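Local structure of alpha-1,6-mannanase (Bacteroides thetaiotaomicron, 4V1S) at residues K200-S205 and S264-F269; V207-C212 and R272-M277; G83-L88 and N145-I150. The protein probably hydrolyses alpha-1,6-mannosidic linkages in mannan backbones, as a member of glycoside hydrolase family 76. All blocks are in the same frame, centred on the assembly; numbering follows the deposited sequence. Where two conformers were deposited one is given.

Contact 1: residues K200-S205 and S264-F269; sequences KNTICS and SYNAGF. With GOL (glycerol), chain C.
Ile-203, in the first turn of helix 202-219 just after strand 199-201, meets two aromatic rings of helix 264-281 through the end of its longer branch. Its CD1 lies 3.4 Å from Tyr-265 CE2 and 3.5 Å from Phe-269 CD2, and the isoleucine side chain runs across the tyrosine at roughly a right angle. Holding CG1 anti to the backbone N (chi1 -172°) sends this branch to the rings. Beside it, Thr-202 lays its methyl against the amide of Asn-266, CG2 to CG 3.7 Å, while its hydroxyl hydrogen-bonds the Trp-248 carbonyl.

The polar part centres on water 1. Asn-266 OD1 approaches Ile-203 N to 3.1 Å but is badly aligned with that N-H, which goes to the water instead, N to O 3.0 Å. Asn-266 ND2 gives the same water a second N-H, so one acceptor joins both segments. A bound glycerol completes the cluster: its O2 is hydrogen-bonded to water 1 and, at 2.8 Å, to Asn-201 OD1. Its O3 lies in the plane of the Tyr-265 ring, at the edge, 2.5 Å from OH, which a second glycerol also bonds.

In the next shell, Gln-199 also bonds Asn-201 OD1, Asp-249 bonds the glycerol, and Phe-315 stacks on Tyr-265.

Although the glycerol probably came from the crystallisation liquor, its hydroxyls are met by an amide, a phenol, a carboxylate and a water next to the buried Ile-203 and aromatic packing. That chemistry is consistent with a pocket suited to sugar hydroxyls.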
ATOM      1  N   LYS A 200       1.696  18.030   7.113  1.00 13.86           N
ATOM      2  CA  LYS A 200       2.577  16.866   7.062  1.00 12.46           C
ATOM      3  C   LYS A 200       1.833  15.674   7.642  1.00 12.87           C
ATOM      4  O   LYS A 200       1.108  15.794   8.619  1.00 16.48           O
ATOM      5  CB  LYS A 200       3.910  17.129   7.793  1.00 14.27           C
ATOM      6  CG  LYS A 200       4.711  18.225   7.117  1.00 14.97           C
ATOM      7  CD  LYS A 200       6.107  18.328   7.676  1.00 14.73           C
ATOM      8  CE  LYS A 200       7.000  19.196   6.789  1.00 13.90           C
ATOM      9  NZ  LYS A 200       8.436  19.080   7.189  1.00 15.13           N
ATOM     10  N   ASN A 201       2.010  14.524   7.011  1.00 11.55           N
ATOM     11  CA  ASN A 201       1.047  13.415   7.109  1.00 13.19           C
ATOM     12  C   ASN A 201       1.720  12.090   7.473  1.00 11.60           C
ATOM     13  O   ASN A 201       2.805  11.757   6.985  1.00 11.17           O
ATOM     14  CB  ASN A 201       0.281  13.266   5.767  1.00 13.74           C
ATOM     15  CG  ASN A 201      -0.532  14.494   5.436  1.00 14.36           C
ATOM     16  OD1 ASN A 201      -1.778  14.455   5.395  1.00 19.33           O
ATOM     17  ND2 ASN A 201       0.156  15.601   5.243  1.00 13.58           N
ATOM     18  N   THR A 202       1.072  11.359   8.370  1.00 10.61           N
ATOM     19  CA  THR A 202       1.557  10.083   8.789  1.00 11.46           C
ATOM     20  C   THR A 202       1.797   9.164   7.599  1.00 11.42           C
ATOM     21  O   THR A 202       2.816   8.495   7.563  1.00 12.05           O
ATOM     22  CB  THR A 202       0.574   9.426   9.766  1.00 13.68           C
ATOM     23  OG1 THR A 202       0.399  10.292  10.888  1.00 14.81           O
ATOM     24  CG2 THR A 202       1.106   8.077  10.213  1.00 13.38           C
ATOM     25  N   ILE A 203       0.892   9.158   6.633  1.00 11.04           N
ATOM     26  CA  ILE A 203       1.041   8.214   5.523  1.00 10.52           C
ATOM     27  C   ILE A 203       2.335   8.504   4.763  1.00 11.16           C
ATOM     28  O   ILE A 203       3.019   7.572   4.342  1.00 11.35           O
ATOM     29  CB  ILE A 203      -0.180   8.140   4.586  1.00 11.30           C
ATOM     30  CG1 ILE A 203      -0.012   6.995   3.567  1.00 11.04           C
ATOM     31  CG2 ILE A 203      -0.454   9.470   3.897  1.00 12.30           C
ATOM     32  CD1 ILE A 203       0.110   5.615   4.195  1.00 12.31           C
ATOM     33  N   CYS A 204       2.672   9.783   4.599  1.00 10.42           N
ATOM     34  CA  CYS A 204       3.927  10.139   3.965  1.00 10.16           C
ATOM     35  C   CYS A 204       5.145   9.643   4.754  1.00 10.89           C
ATOM     36  O   CYS A 204       6.045   9.078   4.152  1.00 11.29           O
ATOM     37  CB  CYS A 204       4.005  11.641   3.744  1.00 12.86           C
ATOM     38  SG  CYS A 204       2.659  12.265   2.739  1.00 13.57           S
ATOM     39  N   SER A 205       5.155   9.830   6.084  1.00 10.15           N
ATOM     40  CA  SER A 205       6.182   9.211   6.912  1.00 12.01           C
ATOM     41  C   SER A 205       6.269   7.713   6.663  1.00 12.71           C
ATOM     42  O   SER A 205       7.343   7.167   6.427  1.00 11.69           O
ATOM     43  CB  SER A 205       5.902   9.408   8.400  1.00 12.89           C
ATOM     44  OG  SER A 205       6.122  10.754   8.812  1.00 13.76           O
ATOM     45  N   SER A 264      -6.734   2.957   9.505  1.00 12.43           N
ATOM     46  CA  SER A 264      -6.012   1.692   9.586  1.00 11.59           C
ATOM     47  C   SER A 264      -4.650   1.683   8.894  1.00 12.81           C
ATOM     48  O   SER A 264      -3.700   1.141   9.458  1.00 13.70           O
ATOM     49  CB  SER A 264      -6.886   0.529   9.073  1.00 13.15           C
ATOM     50  OG  SER A 264      -7.299   0.753   7.739  1.00 12.77           O
ATOM     51  N   TYR A 265      -4.546   2.260   7.694  1.00 11.72           N
ATOM     52  CA  TYR A 265      -3.323   2.193   6.945  1.00 11.26           C
ATOM     53  C   TYR A 265      -2.176   3.024   7.528  1.00 12.59           C
ATOM     54  O   TYR A 265      -1.022   2.743   7.286  1.00 11.84           O
ATOM     55  CB  TYR A 265      -3.545   2.529   5.478  1.00 11.70           C
ATOM     56  CG  TYR A 265      -3.652   3.995   5.078  1.00 12.18           C
ATOM     57  CD1 TYR A 265      -4.313   4.958   5.885  1.00 13.45           C
ATOM     58  CD2 TYR A 265      -3.135   4.419   3.863  1.00 12.46           C
ATOM     59  CE1 TYR A 265      -4.421   6.280   5.499  1.00 14.61           C
ATOM     60  CE2 TYR A 265      -3.225   5.734   3.467  1.00 12.89           C
ATOM     61  CZ  TYR A 265      -3.870   6.671   4.274  1.00 14.10           C
ATOM     62  OH  TYR A 265      -3.944   7.972   3.865  1.00 15.35           O
ATOM     63  N   ASN A 266      -2.500   4.019   8.333  1.00 11.40           N
ATOM     64  CA  ASN A 266      -1.447   4.783   9.022  1.00 12.48           C
ATOM     65  C   ASN A 266      -0.803   3.929  10.122  1.00 13.33           C
ATOM     66  O   ASN A 266       0.409   3.932  10.281  1.00 15.17           O
ATOM     67  CB  ASN A 266      -1.991   6.096   9.552  1.00 11.69           C
ATOM     68  CG  ASN A 266      -2.046   7.142   8.480  1.00 13.47           C
ATOM     69  OD1 ASN A 266      -1.223   7.127   7.548  1.00 16.51           O
ATOM     70  ND2 ASN A 266      -3.015   8.019   8.564  1.00 15.16           N
ATOM     71  N   ALA A 267      -1.613   3.139  10.824  1.00 12.21           N
ATOM     72  CA  ALA A 267      -1.063   2.088  11.712  1.00 14.44           C
ATOM     73  C   ALA A 267      -0.309   1.007  10.918  1.00 12.68           C
ATOM     74  O   ALA A 267       0.834   0.672  11.242  1.00 13.92           O
ATOM     75  CB  ALA A 267      -2.153   1.469  12.570  1.00 14.57           C
ATOM     76  N   GLY A 268      -0.940   0.490   9.865  1.00 12.57           N
ATOM     77  CA  GLY A 268      -0.392  -0.659   9.159  1.00 12.57           C
ATOM     78  C   GLY A 268       0.950  -0.384   8.501  1.00 12.69           C
ATOM     79  O   GLY A 268       1.872  -1.160   8.627  1.00 13.19           O
ATOM     80  N   PHE A 269       1.072   0.721   7.779  1.00 13.37           N
ATOM     81  CA  PHE A 269       2.340   1.009   7.150  1.00  9.84           C
ATOM     82  C   PHE A 269       3.440   1.325   8.187  1.00 11.50           C
ATOM     83  O   PHE A 269       4.590   1.019   7.931  1.00 11.46           O
ATOM     84  CB  PHE A 269       2.257   2.139   6.132  1.00 10.83           C
ATOM     85  CG  PHE A 269       1.736   1.712   4.769  1.00 10.55           C
ATOM     86  CD1 PHE A 269       2.555   0.995   3.901  1.00 10.76           C
ATOM     87  CD2 PHE A 269       0.494   2.127   4.313  1.00 11.66           C
ATOM     88  CE1 PHE A 269       2.121   0.642   2.648  1.00 12.05           C
ATOM     89  CE2 PHE A 269       0.065   1.788   3.045  1.00 11.01           C
ATOM     90  CZ  PHE A 269       0.885   1.055   2.224  1.00 10.58           C
TER
HETATM   91  C1  GOL C 400      -4.562  12.807   3.367  0.50 28.23           C
HETATM   92  O1  GOL C 400      -5.546  12.357   2.428  0.50 31.61           O
HETATM   93  C2  GOL C 400      -4.087  11.640   4.234  0.50 27.56           C
HETATM   94  O2  GOL C 400      -3.384  12.159   5.367  0.50 23.48           O
HETATM   95  C3  GOL C 400      -5.288  10.797   4.669  0.50 24.50           C
HETATM   96  O3  GOL C 400      -4.886   9.684   5.484  0.50 21.54           O
HETATM   97  O   HOH W   1      -1.773  10.429   6.867  1.00 13.56           O

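Contact 2: residues V207-C212 and R272-M277; sequences VTMLSC and RSWLKM
Leu-210 of helix 202-219 and Ser-273 of helix 264-281 mark the closest passage of the two segments, their CA atoms being 4.6 Å apart. The local axes come within 8.7 Å at a crossing angle of 32°, consistent with neighbouring inner helices of an (alpha/alpha)6 barrel, and the small serine is consistent with so close an approach.

Apolar contacts lie to both sides of that point. The CE methyl of Met-209 rests 3.7 Å from Ser-273 CB and 4.0 Å from Met-277 SD, the two methionine chains crossing at about a right angle. Leu-210, whose CG stands anti to the backbone N (chi1 -176°), brings CD2 against Arg-272 and CD1 against Lys-276.

Contacts with charged side chains use their carbon chains or flat surfaces. Leu-210 CD2 sits over one face of the Arg-272 guanidinium, 4.0 Å from NH1, while its NE forms a salt bridge with Asp-325. Lys-276 is modelled in two conformers; in one of them CD lies 3.7 Å from Leu-210 CD1, and NZ pairs with Glu-217.

Polar atoms are satisfied within or beyond the pair. Ser-273 OG comes 3.1 Å from Leu-210 N without the alignment a bond needs; it is hydrogen-bonded to Phe-269 O and, weakly, to Ala-206 O. Ser-211 OG donates to Val-207 O (2.8 Å), reaching the carbonyl from the face opposite to its own backbone N.

With no hydrogen bond passing between the segments, shape and burial hold them together, and the cationic groups find counter-charges on Asp-325 and, less certainly, Glu-217.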
ATOM      1  N   VAL A 207       4.972   5.364   4.384  1.00 11.62           N
ATOM      2  CA  VAL A 207       5.387   4.741   3.135  1.00 11.56           C
ATOM      3  C   VAL A 207       6.849   5.096   2.797  1.00 10.57           C
ATOM      4  O   VAL A 207       7.568   4.322   2.157  1.00 11.99           O
ATOM      5  CB  VAL A 207       4.480   5.073   1.930  1.00 10.88           C
ATOM      6  CG1 VAL A 207       3.083   4.542   2.170  1.00 11.79           C
ATOM      7  CG2 VAL A 207       4.464   6.553   1.563  1.00 12.91           C
ATOM      8  N   THR A 208       7.298   6.288   3.208  1.00  9.85           N
ATOM      9  CA  THR A 208       8.682   6.646   2.979  1.00 11.38           C
ATOM     10  C   THR A 208       9.616   5.780   3.862  1.00 12.41           C
ATOM     11  O   THR A 208      10.639   5.292   3.384  1.00 13.43           O
ATOM     12  CB  THR A 208       8.891   8.150   3.177  1.00 10.89           C
ATOM     13  OG1 THR A 208       8.082   8.876   2.283  1.00 11.64           O
ATOM     14  CG2 THR A 208      10.313   8.572   2.955  1.00 12.29           C
ATOM     15  N   MET A 209       9.246   5.570   5.129  1.00 12.17           N
ATOM     16  CA  MET A 209       9.989   4.689   5.978  1.00 11.98           C
ATOM     17  C   MET A 209      10.085   3.272   5.427  1.00 13.22           C
ATOM     18  O   MET A 209      11.169   2.686   5.395  1.00 13.29           O
ATOM     19  CB  MET A 209       9.388   4.628   7.388  1.00 11.35           C
ATOM     20  CG  MET A 209       9.625   5.902   8.208  1.00 12.25           C
ATOM     21  SD  MET A 209       8.546   6.076   9.653  1.00 13.44           S
ATOM     22  CE  MET A 209       8.708   4.452  10.383  1.00 14.85           C
ATOM     23  N   LEU A 210       8.966   2.724   4.976  1.00 11.96           N
ATOM     24  CA  LEU A 210       8.976   1.366   4.478  1.00 12.57           C
ATOM     25  C   LEU A 210       9.837   1.279   3.212  1.00 12.34           C
ATOM     26  O   LEU A 210      10.617   0.347   3.056  1.00 13.11           O
ATOM     27  CB  LEU A 210       7.555   0.847   4.240  1.00 11.35           C
ATOM     28  CG  LEU A 210       7.509  -0.617   3.805  1.00 12.17           C
ATOM     29  CD1 LEU A 210       8.154  -1.543   4.834  1.00 12.93           C
ATOM     30  CD2 LEU A 210       6.080  -1.056   3.572  1.00 12.17           C
ATOM     31  N   SER A 211       9.703   2.259   2.326  1.00 11.40           N
ATOM     32  CA  SER A 211      10.508   2.316   1.106  1.00 11.08           C
ATOM     33  C   SER A 211      11.997   2.383   1.441  1.00 12.80           C
ATOM     34  O   SER A 211      12.825   1.676   0.841  1.00 13.01           O
ATOM     35  CB  SER A 211      10.126   3.527   0.258  1.00 12.76           C
ATOM     36  OG  SER A 211       8.799   3.456  -0.235  1.00 13.11           O
ATOM     37  N   CYS A 212      12.339   3.258   2.391  1.00 12.59           N
ATOM     38  CA  CYS A 212      13.718   3.379   2.868  1.00 12.66           C
ATOM     39  C   CYS A 212      14.249   2.040   3.376  1.00 13.86           C
ATOM     40  O   CYS A 212      15.363   1.645   3.045  1.00 14.45           O
ATOM     41  CB  CYS A 212      13.835   4.425   3.986  1.00 14.14           C
ATOM     42  SG  CYS A 212      13.865   6.139   3.448  1.00 14.62           S
ATOM     43  N   ARG A 272       4.547  -2.235   9.376  1.00 12.91           N
ATOM     44  CA  ARG A 272       5.426  -2.888   8.421  1.00 11.38           C
ATOM     45  C   ARG A 272       6.837  -2.277   8.489  1.00 11.80           C
ATOM     46  O   ARG A 272       7.857  -2.983   8.421  1.00 13.73           O
ATOM     47  CB  ARG A 272       4.858  -2.780   7.011  1.00 11.17           C
ATOM     48  CG  ARG A 272       3.510  -3.437   6.841  1.00 12.64           C
ATOM     49  CD  ARG A 272       3.183  -3.660   5.374  1.00 14.60           C
ATOM     50  NE  ARG A 272       4.020  -4.754   4.902  1.00 15.65           N
ATOM     51  CZ  ARG A 272       4.347  -5.016   3.650  1.00 17.33           C
ATOM     52  NH1 ARG A 272       3.906  -4.267   2.643  1.00 18.80           N
ATOM     53  NH2 ARG A 272       5.131  -6.068   3.407  1.00 26.56           N
ATOM     54  N   SER A 273       6.893  -0.952   8.616  1.00 11.31           N
ATOM     55  CA  SER A 273       8.174  -0.245   8.727  1.00 12.08           C
ATOM     56  C   SER A 273       8.930  -0.675   9.970  1.00 12.87           C
ATOM     57  O   SER A 273      10.123  -0.997   9.896  1.00 15.16           O
ATOM     58  CB  SER A 273       7.949   1.266   8.725  1.00 13.62           C
ATOM     59  OG  SER A 273       7.407   1.710   7.490  1.00 12.77           O
ATOM     60  N   TRP A 274       8.243  -0.667  11.107  1.00 13.48           N
ATOM     61  CA  TRP A 274       8.877  -1.029  12.357  1.00 13.97           C
ATOM     62  C   TRP A 274       9.417  -2.445  12.351  1.00 16.13           C
ATOM     63  O   TRP A 274      10.491  -2.706  12.928  1.00 17.28           O
ATOM     64  CB  TRP A 274       7.932  -0.834  13.531  1.00 14.20           C
ATOM     65  CG  TRP A 274       7.597   0.594  13.856  1.00 14.03           C
ATOM     66  CD1 TRP A 274       8.425   1.679  13.808  1.00 15.03           C
ATOM     67  CD2 TRP A 274       6.320   1.082  14.323  1.00 13.57           C
ATOM     68  NE1 TRP A 274       7.746   2.802  14.213  1.00 15.18           N
ATOM     69  CE2 TRP A 274       6.455   2.469  14.533  1.00 14.05           C
ATOM     70  CE3 TRP A 274       5.081   0.482  14.570  1.00 13.65           C
ATOM     71  CZ2 TRP A 274       5.400   3.268  15.001  1.00 14.77           C
ATOM     72  CZ3 TRP A 274       4.040   1.267  15.012  1.00 14.23           C
ATOM     73  CH2 TRP A 274       4.198   2.652  15.225  1.00 13.31           C
ATOM     74  N   LEU A 275       8.716  -3.373  11.700  1.00 15.39           N
ATOM     75  CA  LEU A 275       9.215  -4.751  11.624  1.00 16.30           C
ATOM     76  C   LEU A 275      10.514  -4.801  10.848  1.00 16.84           C
ATOM     77  O   LEU A 275      11.421  -5.553  11.218  1.00 20.59           O
ATOM     78  CB  LEU A 275       8.148  -5.704  11.052  1.00 18.54           C
ATOM     79  CG  LEU A 275       6.924  -5.900  11.969  1.00 17.65           C
ATOM     80  CD1 LEU A 275       5.893  -6.721  11.240  1.00 17.95           C
ATOM     81  CD2 LEU A 275       7.292  -6.561  13.297  1.00 18.00           C
ATOM     82  N   LYS A 276      10.638  -4.027   9.771  1.00 16.61           N
ATOM     83  CA  LYS A 276      11.910  -3.985   9.034  0.50 18.31           C
ATOM     84  C   LYS A 276      13.004  -3.306   9.845  1.00 18.08           C
ATOM     85  O   LYS A 276      14.162  -3.722   9.796  1.00 19.62           O
ATOM     86  CB  LYS A 276      11.773  -3.323   7.666  0.50 17.53           C
ATOM     87  CG  LYS A 276      10.844  -4.097   6.748  0.50 19.69           C
ATOM     88  CD  LYS A 276      11.042  -3.769   5.283  0.50 17.30           C
ATOM     89  CE  LYS A 276      12.210  -4.554   4.689  0.50 19.27           C
ATOM     90  NZ  LYS A 276      11.873  -6.007   4.586  0.50 29.19           N
ATOM     91  N   MET A 277      12.635  -2.271  10.603  1.00 16.51           N
ATOM     92  CA  MET A 277      13.618  -1.574  11.436  1.00 18.88           C
ATOM     93  C   MET A 277      14.119  -2.489  12.533  1.00 21.05           C
ATOM     94  O   MET A 277      15.303  -2.466  12.860  1.00 21.44           O
ATOM     95  CB  MET A 277      13.043  -0.289  12.008  1.00 19.03           C
ATOM     96  CG  MET A 277      12.704   0.712  10.905  1.00 16.22           C
ATOM     97  SD  MET A 277      11.830   2.173  11.421  1.00 17.47           S
ATOM     98  CE  MET A 277      13.225   3.126  12.059  1.00 18.89           C
TER

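Contact 3: residues G83-L88 and N145-I150; sequences GNIFLL and NGWTAI
Trp-147 turns the edge of its six-membered ring toward the face of Phe-86 in an offset edge-to-face pair, centroids 5.7 Å apart and planes at 80°. The nearest atoms are Trp-147 CZ3 and Phe-86 CZ, at 3.8 Å. Where the side chain leaves the backbone, Trp-147 CB packs 3.7 Å from Ile-85 CD1, and the indole NE1 is hydrogen-bonded to a bound glycerol. Next in sequence, Thr-148 brings OG1 to 3.3 Å from the same Ile-85 CD1. The hydroxyl is hydrogen-bonded to Glu-144 O, one turn back in its own helix. The Ile-85 chain is extended (chi2 174°), which carries its terminal methyl into the angle between tryptophan and threonine. Replacing Ile-85 by alanine removes that methyl and is likely to open a gap between the helices in front of Trp-147 CB and Thr-148 OG1, leaving the aromatic pair and Leu-88 to carry the contact. Further on, the Thr-148 carbonyl faces Leu-88 CD2 at 4.1 Å. The local helix axes, 9.8 Å apart, run in nearly the same direction, 13° from parallel. Such parallel packing of helices distant in sequence is consistent with the inner ring of an (alpha/alpha)6 barrel, the fold of family 76.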
ATOM      1  N   GLY A  83      -5.017   3.324  -7.824  1.00  9.98           N
ATOM      2  CA  GLY A  83      -5.582   2.012  -8.152  1.00 11.28           C
ATOM      3  C   GLY A  83      -4.631   1.145  -8.939  1.00 11.68           C
ATOM      4  O   GLY A  83      -4.651  -0.063  -8.818  1.00 11.97           O
ATOM      5  N   ASN A  84      -3.782   1.788  -9.753  1.00 10.71           N
ATOM      6  CA  ASN A  84      -2.766   1.084 -10.491  1.00 11.36           C
ATOM      7  C   ASN A  84      -1.667   0.529  -9.620  1.00 10.99           C
ATOM      8  O   ASN A  84      -1.018  -0.457  -9.986  1.00  9.89           O
ATOM      9  CB  ASN A  84      -2.111   2.019 -11.534  1.00 11.71           C
ATOM     10  CG  ASN A  84      -3.110   2.512 -12.555  1.00 11.10           C
ATOM     11  OD1 ASN A  84      -3.423   1.826 -13.523  1.00 11.71           O
ATOM     12  ND2 ASN A  84      -3.680   3.658 -12.292  1.00 12.23           N
ATOM     13  N   ILE A  85      -1.444   1.150  -8.461  1.00  9.87           N
ATOM     14  CA  ILE A  85      -0.426   0.640  -7.515  1.00  9.20           C
ATOM     15  C   ILE A  85      -0.840  -0.717  -6.980  1.00  8.72           C
ATOM     16  O   ILE A  85      -0.012  -1.630  -6.820  1.00 10.45           O
ATOM     17  CB  ILE A  85      -0.172   1.663  -6.383  1.00  9.27           C
ATOM     18  CG1 ILE A  85       0.317   3.010  -6.985  1.00 11.02           C
ATOM     19  CG2 ILE A  85       0.813   1.135  -5.361  1.00 10.48           C
ATOM     20  CD1 ILE A  85       0.462   4.116  -5.953  1.00 11.53           C
ATOM     21  N   PHE A  86      -2.142  -0.917  -6.721  1.00  9.27           N
ATOM     22  CA  PHE A  86      -2.566  -2.245  -6.319  1.00 10.12           C
ATOM     23  C   PHE A  86      -2.389  -3.287  -7.424  1.00 10.32           C
ATOM     24  O   PHE A  86      -2.073  -4.413  -7.120  1.00 10.80           O
ATOM     25  CB  PHE A  86      -3.993  -2.261  -5.827  1.00 10.36           C
ATOM     26  CG  PHE A  86      -4.192  -1.509  -4.535  1.00  9.15           C
ATOM     27  CD1 PHE A  86      -3.708  -2.014  -3.345  1.00 10.12           C
ATOM     28  CD2 PHE A  86      -4.990  -0.345  -4.480  1.00 11.18           C
ATOM     29  CE1 PHE A  86      -3.925  -1.372  -2.138  1.00 11.00           C
ATOM     30  CE2 PHE A  86      -5.205   0.324  -3.263  1.00 11.73           C
ATOM     31  CZ  PHE A  86      -4.672  -0.201  -2.104  1.00 12.52           C
ATOM     32  N   LEU A  87      -2.551  -2.894  -8.684  1.00 10.66           N
ATOM     33  CA  LEU A  87      -2.265  -3.821  -9.751  1.00 10.67           C
ATOM     34  C   LEU A  87      -0.768  -4.137  -9.767  1.00 11.40           C
ATOM     35  O   LEU A  87      -0.379  -5.279  -9.857  1.00 10.83           O
ATOM     36  CB  LEU A  87      -2.722  -3.251 -11.114  1.00 10.57           C
ATOM     37  CG  LEU A  87      -4.207  -3.153 -11.345  1.00 13.92           C
ATOM     38  CD1 LEU A  87      -4.487  -2.457 -12.655  1.00 15.71           C
ATOM     39  CD2 LEU A  87      -4.822  -4.547 -11.333  1.00 13.45           C
ATOM     40  N   LEU A  88       0.079  -3.116  -9.626  1.00 10.89           N
ATOM     41  CA  LEU A  88       1.523  -3.352  -9.547  1.00 11.20           C
ATOM     42  C   LEU A  88       1.848  -4.371  -8.439  1.00 11.13           C
ATOM     43  O   LEU A  88       2.625  -5.304  -8.635  1.00 10.78           O
ATOM     44  CB  LEU A  88       2.223  -2.024  -9.258  1.00 10.57           C
ATOM     45  CG  LEU A  88       3.729  -2.032  -9.068  1.00 11.68           C
ATOM     46  CD1 LEU A  88       4.416  -2.463 -10.351  1.00 18.83           C
ATOM     47  CD2 LEU A  88       4.228  -0.657  -8.616  1.00 12.23           C
ATOM     48  N   ASN A 145       4.231   8.555  -4.292  1.00  9.83           N
ATOM     49  CA  ASN A 145       5.572   8.123  -4.667  1.00 10.14           C
ATOM     50  C   ASN A 145       6.122   7.020  -3.770  1.00 10.02           C
ATOM     51  O   ASN A 145       6.814   6.124  -4.256  1.00 11.04           O
ATOM     52  CB  ASN A 145       6.545   9.319  -4.821  1.00 11.08           C
ATOM     53  CG  ASN A 145       6.403   9.945  -6.200  1.00 11.10           C
ATOM     54  OD1 ASN A 145       7.131   9.606  -7.116  1.00 10.90           O
ATOM     55  ND2 ASN A 145       5.381  10.776  -6.373  1.00 10.70           N
ATOM     56  N   GLY A 146       5.812   7.085  -2.476  1.00  9.88           N
ATOM     57  CA  GLY A 146       6.206   6.049  -1.523  1.00  9.95           C
ATOM     58  C   GLY A 146       5.472   4.742  -1.694  1.00 10.58           C
ATOM     59  O   GLY A 146       6.077   3.674  -1.703  1.00 10.38           O
ATOM     60  N   TRP A 147       4.156   4.816  -1.893  1.00  9.31           N
ATOM     61  CA  TRP A 147       3.408   3.624  -2.221  1.00  9.50           C
ATOM     62  C   TRP A 147       3.972   2.921  -3.425  1.00  9.38           C
ATOM     63  O   TRP A 147       4.064   1.691  -3.476  1.00 11.63           O
ATOM     64  CB  TRP A 147       1.955   3.991  -2.559  1.00 10.20           C
ATOM     65  CG  TRP A 147       0.934   4.307  -1.470  1.00  9.95           C
ATOM     66  CD1 TRP A 147       0.748   5.494  -0.787  1.00 11.80           C
ATOM     67  CD2 TRP A 147      -0.136   3.451  -1.064  1.00 10.13           C
ATOM     68  NE1 TRP A 147      -0.357   5.406   0.028  1.00 11.99           N
ATOM     69  CE2 TRP A 147      -0.930   4.174  -0.132  1.00 10.85           C
ATOM     70  CE3 TRP A 147      -0.517   2.145  -1.407  1.00 10.98           C
ATOM     71  CZ2 TRP A 147      -2.092   3.632   0.453  1.00 10.66           C
ATOM     72  CZ3 TRP A 147      -1.652   1.605  -0.806  1.00 12.84           C
ATOM     73  CH2 TRP A 147      -2.431   2.356   0.102  1.00 11.99           C
ATOM     74  N   THR A 148       4.354   3.725  -4.428  1.00  9.27           N
ATOM     75  CA  THR A 148       4.856   3.179  -5.693  1.00  9.44           C
ATOM     76  C   THR A 148       6.257   2.591  -5.500  1.00  9.08           C
ATOM     77  O   THR A 148       6.527   1.474  -5.949  1.00 10.61           O
ATOM     78  CB  THR A 148       4.867   4.247  -6.797  1.00 10.48           C
ATOM     79  OG1 THR A 148       3.532   4.751  -6.966  1.00 10.97           O
ATOM     80  CG2 THR A 148       5.369   3.704  -8.092  1.00 12.06           C
ATOM     81  N   ALA A 149       7.119   3.315  -4.764  1.00  9.82           N
ATOM     82  CA  ALA A 149       8.460   2.836  -4.468  1.00  9.73           C
ATOM     83  C   ALA A 149       8.453   1.454  -3.809  1.00 10.46           C
ATOM     84  O   ALA A 149       9.257   0.610  -4.148  1.00 11.71           O
ATOM     85  CB  ALA A 149       9.212   3.846  -3.605  1.00 10.62           C
ATOM     86  N   ILE A 150       7.539   1.233  -2.880  1.00 10.97           N
ATOM     87  CA  ILE A 150       7.380  -0.066  -2.220  1.00 10.79           C
ATOM     88  C   ILE A 150       7.159  -1.133  -3.277  1.00  9.35           C
ATOM     89  O   ILE A 150       7.856  -2.140  -3.287  1.00 12.12           O
ATOM     90  CB  ILE A 150       6.208  -0.008  -1.224  1.00 10.91           C
ATOM     91  CG1 ILE A 150       6.582   0.823   0.014  1.00 11.60           C
ATOM     92  CG2 ILE A 150       5.823  -1.399  -0.759  1.00 12.36           C
ATOM     93  CD1 ILE A 150       5.347   1.362   0.734  1.00 11.11           C
TER

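Contact 3 closes along the chain before the other two open; contacts 1 and 2 then alternate their segments, both joining helix 202-219 to helix 264-281. Their centres are about 11 Å apart, successive levels of one helix pair, and Phe-269 of contact 1 bridges them by packing on Val-207 and Leu-210. Contact 3, centred about 15 Å from each, joins helix 81-97 to helix 142-159. Helix 142-159 connects it to both: Trp-147 touches Tyr-265, Phe-269 and Ile-203, whereas Gly-146 and Ala-149 meet Ser-211. The four helices pack in one largely buried series, consistent with consecutive inner helices of the barrel, and the glycerol-binding side chains of contacts 1 and 3 lie close, suggesting a shared pocket.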